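Local coordinates for aldehyde dehydrogenase family protein (PDB 5IUV) that oxidises indole-3-acetaldehyde with NAD+ as coenzyme, presumably yielding the auxin indole-3-acetic acid, and contributes to auxin synthesis and virulence in a plant pathogen, at residues A57-A62 against N218-Y223; A286-A291 against I323-T328. All coordinates share one frame; numbering follows the deposited sequence.

Contact 1. Residues A57-A62 against N218-Y223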
ATOM      1  N   ALA A  57       5.590 -16.533 -39.776  1.00  9.48           N
ATOM      2  CA  ALA A  57       6.881 -15.918 -40.093  1.00 12.30           C
ATOM      3  C   ALA A  57       6.954 -14.469 -39.618  1.00 12.57           C
ATOM      4  O   ALA A  57       8.001 -13.993 -39.158  1.00 11.01           O
ATOM      5  CB  ALA A  57       7.151 -15.993 -41.588  1.00 13.90           C
ATOM      6  N   ASP A  58       5.835 -13.764 -39.734  1.00 11.59           N
ATOM      7  CA  ASP A  58       5.776 -12.376 -39.311  1.00 11.38           C
ATOM      8  C   ASP A  58       5.787 -12.262 -37.787  1.00 11.39           C
ATOM      9  O   ASP A  58       6.389 -11.335 -37.237  1.00  8.43           O
ATOM     10  CB  ASP A  58       4.540 -11.700 -39.906  1.00 12.28           C
ATOM     11  CG  ASP A  58       4.461 -11.878 -41.410  1.00 14.90           C
ATOM     12  OD1 ASP A  58       5.292 -11.278 -42.127  1.00 16.43           O
ATOM     13  OD2 ASP A  58       3.585 -12.636 -41.876  1.00 15.46           O
ATOM     14  N   ALA A  59       5.126 -13.205 -37.115  1.00  9.24           N
ATOM     15  CA  ALA A  59       5.196 -13.297 -35.663  1.00 10.54           C
ATOM     16  C   ALA A  59       6.645 -13.468 -35.219  1.00 11.52           C
ATOM     17  O   ALA A  59       7.098 -12.808 -34.289  1.00 10.83           O
ATOM     18  CB  ALA A  59       4.346 -14.456 -35.148  1.00  9.13           C
ATOM     19  N   GLN A  60       7.368 -14.358 -35.891  1.00 11.34           N
ATOM     20  CA  GLN A  60       8.777 -14.577 -35.584  1.00 11.99           C
ATOM     21  C   GLN A  60       9.601 -13.301 -35.720  1.00 12.13           C
ATOM     22  O   GLN A  60      10.396 -12.976 -34.837  1.00 12.50           O
ATOM     23  CB  GLN A  60       9.360 -15.663 -36.485  1.00 14.34           C
ATOM     24  CG  GLN A  60      10.844 -15.921 -36.250  1.00 15.80           C
ATOM     25  CD  GLN A  60      11.145 -16.427 -34.839  1.00 18.48           C
ATOM     26  OE1 GLN A  60      10.361 -17.170 -34.243  1.00 17.47           O
ATOM     27  NE2 GLN A  60      12.293 -16.031 -34.308  1.00 18.96           N
ATOM     28  N   ARG A  61       9.420 -12.572 -36.820  1.00 11.17           N
ATOM     29  CA  ARG A  61      10.202 -11.363 -37.020  1.00 10.57           C
ATOM     30  C   ARG A  61       9.819 -10.290 -36.004  1.00 10.46           C
ATOM     31  O   ARG A  61      10.680  -9.568 -35.509  1.00  8.66           O
ATOM     32  CB  ARG A  61      10.041 -10.815 -38.443  1.00 10.84           C
ATOM     33  CG  ARG A  61      10.988  -9.654 -38.730  1.00 15.73           C
ATOM     34  CD  ARG A  61      11.272  -9.470 -40.222  1.00 20.35           C
ATOM     35  NE  ARG A  61      10.152  -8.902 -40.968  1.00 23.32           N
ATOM     36  CZ  ARG A  61       9.949  -7.596 -41.129  1.00 25.16           C
ATOM     37  NH1 ARG A  61      10.782  -6.720 -40.577  1.00 22.43           N
ATOM     38  NH2 ARG A  61       8.912  -7.164 -41.839  1.00 24.84           N
ATOM     39  N   ALA A  62       8.531 -10.188 -35.692  1.00  9.56           N
ATOM     40  CA  ALA A  62       8.083  -9.166 -34.747  1.00 10.26           C
ATOM     41  C   ALA A  62       8.614  -9.453 -33.340  1.00  9.31           C
ATOM     42  O   ALA A  62       8.986  -8.533 -32.602  1.00  9.10           O
ATOM     43  CB  ALA A  62       6.564  -9.078 -34.737  1.00  9.54           C
ATOM     44  N   ASN A 218       5.205  -3.301 -32.084  1.00  8.82           N
ATOM     45  CA  ASN A 218       5.016  -3.868 -33.408  1.00  9.46           C
ATOM     46  C   ASN A 218       3.554  -4.257 -33.559  1.00  8.46           C
ATOM     47  O   ASN A 218       2.938  -4.699 -32.592  1.00  7.88           O
ATOM     48  CB  ASN A 218       5.918  -5.090 -33.623  1.00  9.42           C
ATOM     49  CG  ASN A 218       7.400  -4.733 -33.656  1.00 10.51           C
ATOM     50  OD1 ASN A 218       7.781  -3.635 -34.065  1.00  9.61           O
ATOM     51  ND2 ASN A 218       8.241  -5.670 -33.226  1.00 10.57           N
ATOM     52  N   VAL A 219       3.002  -4.094 -34.758  1.00  8.33           N
ATOM     53  CA  VAL A 219       1.586  -4.391 -34.992  1.00  7.52           C
ATOM     54  C   VAL A 219       1.409  -5.388 -36.142  1.00  7.90           C
ATOM     55  O   VAL A 219       1.863  -5.142 -37.262  1.00  9.76           O
ATOM     56  CB  VAL A 219       0.784  -3.114 -35.309  1.00  8.71           C
ATOM     57  CG1 VAL A 219      -0.685  -3.460 -35.587  1.00  8.92           C
ATOM     58  CG2 VAL A 219       0.895  -2.120 -34.149  1.00  7.89           C
ATOM     59  N   LEU A 220       0.745  -6.504 -35.863  1.00  6.48           N
ATOM     60  CA  LEU A 220       0.549  -7.550 -36.867  1.00  6.76           C
ATOM     61  C   LEU A 220      -0.929  -7.806 -37.169  1.00 11.99           C
ATOM     62  O   LEU A 220      -1.586  -8.581 -36.470  1.00  8.31           O
ATOM     63  CB  LEU A 220       1.203  -8.850 -36.405  1.00  9.75           C
ATOM     64  CG  LEU A 220       2.689  -8.802 -36.052  1.00  8.99           C
ATOM     65  CD1 LEU A 220       3.193 -10.198 -35.659  1.00 10.04           C
ATOM     66  CD2 LEU A 220       3.492  -8.231 -37.218  1.00  8.38           C
ATOM     67  N   PRO A 221      -1.464  -7.149 -38.210  1.00 11.20           N
ATOM     68  CA  PRO A 221      -2.833  -7.478 -38.617  1.00  9.36           C
ATOM     69  C   PRO A 221      -2.880  -8.869 -39.244  1.00 10.70           C
ATOM     70  O   PRO A 221      -1.866  -9.348 -39.758  1.00 13.47           O
ATOM     71  CB  PRO A 221      -3.178  -6.385 -39.633  1.00  9.94           C
ATOM     72  CG  PRO A 221      -1.851  -5.929 -40.159  1.00  9.71           C
ATOM     73  CD  PRO A 221      -0.876  -6.074 -39.030  1.00 10.46           C
ATOM     74  N   GLY A 222      -4.029  -9.524 -39.170  1.00 11.49           N
ATOM     75  CA  GLY A 222      -4.162 -10.871 -39.696  1.00 10.21           C
ATOM     76  C   GLY A 222      -5.148 -11.691 -38.890  1.00 10.96           C
ATOM     77  O   GLY A 222      -5.687 -11.213 -37.898  1.00 10.10           O
ATOM     78  N   TYR A 223      -5.384 -12.930 -39.320  1.00 10.87           N
ATOM     79  CA  TYR A 223      -6.396 -13.774 -38.700  1.00 12.13           C
ATOM     80  C   TYR A 223      -5.936 -14.351 -37.372  1.00 12.64           C
ATOM     81  O   TYR A 223      -4.741 -14.519 -37.135  1.00 11.69           O
ATOM     82  CB  TYR A 223      -6.791 -14.903 -39.650  1.00 15.28           C
ATOM     83  CG  TYR A 223      -7.382 -14.393 -40.939  1.00 20.07           C
ATOM     84  CD1 TYR A 223      -8.639 -13.806 -40.958  1.00 23.29           C
ATOM     85  CD2 TYR A 223      -6.676 -14.477 -42.133  1.00 24.57           C
ATOM     86  CE1 TYR A 223      -9.187 -13.325 -42.137  1.00 26.86           C
ATOM     87  CE2 TYR A 223      -7.219 -13.997 -43.320  1.00 26.76           C
ATOM     88  CZ  TYR A 223      -8.471 -13.421 -43.311  1.00 27.82           C
ATOM     89  OH  TYR A 223      -9.016 -12.947 -44.481  1.00 31.29           O
TER
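L220 presses its isobutyl group against A59 and A62, fastening helix 56-72 to the outgoing end of strand 217-219 in the Rossmann-like NAD-binding domain of the aldehyde dehydrogenase fold. Just beyond it, the carbonyl of G222 accepts a hydrogen bond from NZ of K191, a residue that binds the coenzyme. The apolar part of the contact is centred on the leucine. With chi2 at -178°, CD1 lies anti to CA, so the side chain is extended and puts this methyl deepest against the helix. L220 CD1 rests 3.7 Å from A62 CB and also 3.7 Å from A59 CA. L220 CD2 lies 4.0 Å from A62 CB, so that the alanine methyl faces both branches of the fork. Alanine suits both helix positions: at A62 the small methyl lets the leucine fork come this close, whereas A59 turns its methyl away and leaves its backbone to meet L220. Further apolar cover comes from A230 and L231 of helix 224-232 around A59, and from I24 and V227 around L220.

The polar part lies beside this methyl cluster. D58 meets L220 through its backbone, D58 O standing 3.7 Å from L220 CD1. Its buried carboxylate turns to other partners, OD2 to D55 N just before the helix and OD1 to A32 N of an earlier loop, while N218 OD1 takes the N-H of Q25 and N218 ND2 meets S65 OG. An amide suits the place of N218 because it can accept and donate at once. Across the contact itself, N218 ND2 gives A62 O a bent, weak hydrogen bond of 3.0 Å, at an N-H...O angle of 129°.

Contact 2. Residues A286-A291 against I323-T328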
ATOM      1  N   ALA A 286     -33.255   4.243 -13.834  1.00 14.80           N
ATOM      2  CA  ALA A 286     -33.029   2.806 -14.002  1.00 14.52           C
ATOM      3  C   ALA A 286     -33.518   2.328 -15.372  1.00 15.60           C
ATOM      4  O   ALA A 286     -32.903   1.462 -15.997  1.00 14.40           O
ATOM      5  CB  ALA A 286     -33.714   2.024 -12.890  1.00 14.56           C
ATOM      6  N   ALA A 287     -34.627   2.892 -15.837  1.00 15.15           N
ATOM      7  CA  ALA A 287     -35.156   2.540 -17.154  1.00 15.27           C
ATOM      8  C   ALA A 287     -34.248   3.037 -18.271  1.00 15.17           C
ATOM      9  O   ALA A 287     -33.921   2.283 -19.194  1.00 15.04           O
ATOM     10  CB  ALA A 287     -36.562   3.097 -17.330  1.00 15.79           C
ATOM     11  N   ASP A 288     -33.862   4.311 -18.207  1.00 15.27           N
ATOM     12  CA  ASP A 288     -32.946   4.873 -19.201  1.00 18.30           C
ATOM     13  C   ASP A 288     -31.661   4.065 -19.272  1.00 17.41           C
ATOM     14  O   ASP A 288     -31.171   3.748 -20.356  1.00 14.61           O
ATOM     15  CB  ASP A 288     -32.610   6.334 -18.887  1.00 19.69           C
ATOM     16  CG  ASP A 288     -33.816   7.237 -18.944  1.00 25.01           C
ATOM     17  OD1 ASP A 288     -34.823   6.840 -19.567  1.00 25.97           O
ATOM     18  OD2 ASP A 288     -33.749   8.348 -18.369  1.00 27.90           O
ATOM     19  N   SER A 289     -31.117   3.740 -18.105  1.00 16.30           N
ATOM     20  CA  SER A 289     -29.858   3.008 -18.029  1.00 15.99           C
ATOM     21  C   SER A 289     -30.001   1.570 -18.504  1.00 15.46           C
ATOM     22  O   SER A 289     -29.090   1.038 -19.124  1.00 15.30           O
ATOM     23  CB  SER A 289     -29.300   3.036 -16.602  1.00 15.49           C
ATOM     24  OG  SER A 289     -28.885   4.348 -16.260  1.00 19.07           O
ATOM     25  N   ALA A 290     -31.141   0.944 -18.228  1.00 13.99           N
ATOM     26  CA  ALA A 290     -31.361  -0.427 -18.678  1.00 13.91           C
ATOM     27  C   ALA A 290     -31.397  -0.494 -20.199  1.00 17.09           C
ATOM     28  O   ALA A 290     -30.904  -1.449 -20.800  1.00 18.44           O
ATOM     29  CB  ALA A 290     -32.645  -0.987 -18.093  1.00 14.16           C
ATOM     30  N   ALA A 291     -31.974   0.526 -20.826  1.00 15.27           N
ATOM     31  CA  ALA A 291     -32.010   0.583 -22.281  1.00 16.58           C
ATOM     32  C   ALA A 291     -30.621   0.862 -22.848  1.00 17.12           C
ATOM     33  O   ALA A 291     -30.186   0.196 -23.785  1.00 18.42           O
ATOM     34  CB  ALA A 291     -33.002   1.639 -22.758  1.00 16.91           C
ATOM     35  N   ILE A 323     -39.162  -0.086 -22.505  1.00 17.48           N
ATOM     36  CA  ILE A 323     -39.516  -0.094 -23.922  1.00 17.76           C
ATOM     37  C   ILE A 323     -39.483   1.315 -24.517  1.00 19.96           C
ATOM     38  O   ILE A 323     -38.932   1.522 -25.594  1.00 17.09           O
ATOM     39  CB  ILE A 323     -40.902  -0.709 -24.144  1.00 19.05           C
ATOM     40  CG1 ILE A 323     -40.887  -2.178 -23.723  1.00 19.73           C
ATOM     41  CG2 ILE A 323     -41.324  -0.583 -25.603  1.00 18.46           C
ATOM     42  CD1 ILE A 323     -42.244  -2.819 -23.726  1.00 20.62           C
ATOM     43  N   GLU A 324     -40.057   2.286 -23.812  1.00 19.98           N
ATOM     44  CA  GLU A 324     -40.060   3.657 -24.306  1.00 22.38           C
ATOM     45  C   GLU A 324     -38.645   4.225 -24.388  1.00 22.45           C
ATOM     46  O   GLU A 324     -38.305   4.917 -25.352  1.00 23.87           O
ATOM     47  CB  GLU A 324     -40.934   4.553 -23.426  1.00 29.54           C
ATOM     48  CG  GLU A 324     -40.946   6.005 -23.886  1.00 36.96           C
ATOM     49  CD  GLU A 324     -42.084   6.810 -23.292  1.00 45.72           C
ATOM     50  OE1 GLU A 324     -42.492   6.517 -22.148  1.00 48.64           O
ATOM     51  OE2 GLU A 324     -42.573   7.736 -23.978  1.00 49.02           O
ATOM     52  N   ALA A 325     -37.818   3.927 -23.388  1.00 17.12           N
ATOM     53  CA  ALA A 325     -36.439   4.386 -23.398  1.00 15.80           C
ATOM     54  C   ALA A 325     -35.672   3.748 -24.540  1.00 15.80           C
ATOM     55  O   ALA A 325     -34.865   4.403 -25.191  1.00 18.18           O
ATOM     56  CB  ALA A 325     -35.752   4.080 -22.066  1.00 15.27           C
ATOM     57  N   LEU A 326     -35.921   2.465 -24.778  1.00 16.40           N
ATOM     58  CA  LEU A 326     -35.181   1.747 -25.808  1.00 17.47           C
ATOM     59  C   LEU A 326     -35.556   2.268 -27.188  1.00 17.20           C
ATOM     60  O   LEU A 326     -34.752   2.221 -28.118  1.00 17.17           O
ATOM     61  CB  LEU A 326     -35.428   0.241 -25.720  1.00 18.79           C
ATOM     62  CG  LEU A 326     -34.397  -0.549 -26.534  1.00 20.77           C
ATOM     63  CD1 LEU A 326     -33.011  -0.463 -25.891  1.00 20.88           C
ATOM     64  CD2 LEU A 326     -34.818  -1.988 -26.742  1.00 19.63           C
ATOM     65  N   GLY A 327     -36.769   2.798 -27.306  1.00 18.57           N
ATOM     66  CA  GLY A 327     -37.238   3.358 -28.559  1.00 20.77           C
ATOM     67  C   GLY A 327     -36.486   4.604 -28.997  1.00 22.91           C
ATOM     68  O   GLY A 327     -36.596   5.022 -30.148  1.00 27.59           O
ATOM     69  N   THR A 328     -35.723   5.206 -28.092  1.00 20.74           N
ATOM     70  CA  THR A 328     -34.941   6.389 -28.446  1.00 21.59           C
ATOM     71  C   THR A 328     -33.592   6.002 -29.049  1.00 21.74           C
ATOM     72  O   THR A 328     -32.858   6.853 -29.562  1.00 22.16           O
ATOM     73  CB  THR A 328     -34.699   7.299 -27.232  1.00 20.76           C
ATOM     74  OG1 THR A 328     -33.738   6.694 -26.359  1.00 23.04           O
ATOM     75  CG2 THR A 328     -35.988   7.538 -26.476  1.00 20.85           C
TER
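A291 and L326 bring helices 283-295 and 312-326 to a CA-CA separation of 4.9 Å, while D288 CA and A325 CA stand 5.5 Å apart, a closeness that small side chains at the interface make possible. A291 and A325 point at each other, and their CB atoms meet at 3.7 Å; with only a methyl on each of these two residues, the backbones can approach closely. A291 CB also lies 3.6 Å from L326 N, so it touches the neighbouring helix backbone itself. Leucine supplies the longer reach needed next to this pair. L326 has CG anti to its own N (chi1 -165°), which carries the branch round to A291: L326 CD1 packs 3.6 Å from A291 O and 3.8 Å from A291 CB.

At the exposed margin, D288 lays OD1 beside the methyl of A325, at 3.8 Å, as a van der Waals contact without a hydrogen bond. D288 OD1 accepts from NE2 of Q284, one turn earlier in the same helix, and a charged carboxylate is readily solvated at this margin. T328 OG1 and T328 N both donate to A325 O.

The pair belongs to the catalytic domain of the aldehyde dehydrogenase fold. Helix 283-295 forms the beta-alpha-beta crossover between parallel strands 273-276 and 307-311; C302, which binds indole-3-acetate, falls between this helix and strand 307-311, which leads directly into helix 312-326. F318 and M321 extend the interface along A286 and A287, W434 of strand 430-434 meets A286 and S289, and L326 continues onto I294, A295 and P385 and I387 of strand 382-389.

How the contacts relate
Contact 1 closes along the chain before contact 2 opens, and the two are held in different parts of the molecule, on opposite sides of its centre: their centres are 43 Å apart and their nearest atoms about 30 Å. Contact 1 belongs to the coenzyme side. The side chain of L220 is about 10 Å from the bound NAD and about 5 Å from that of K191, so it lies near the coenzyme pocket without lining it. Contact 2 joins helices beside the other large sheet; the side chain of D288 lies about 12 Å from that of D459, which contacts indole-3-acetate in a structure of this protein. Neither contact touches another subunit of the tetramer.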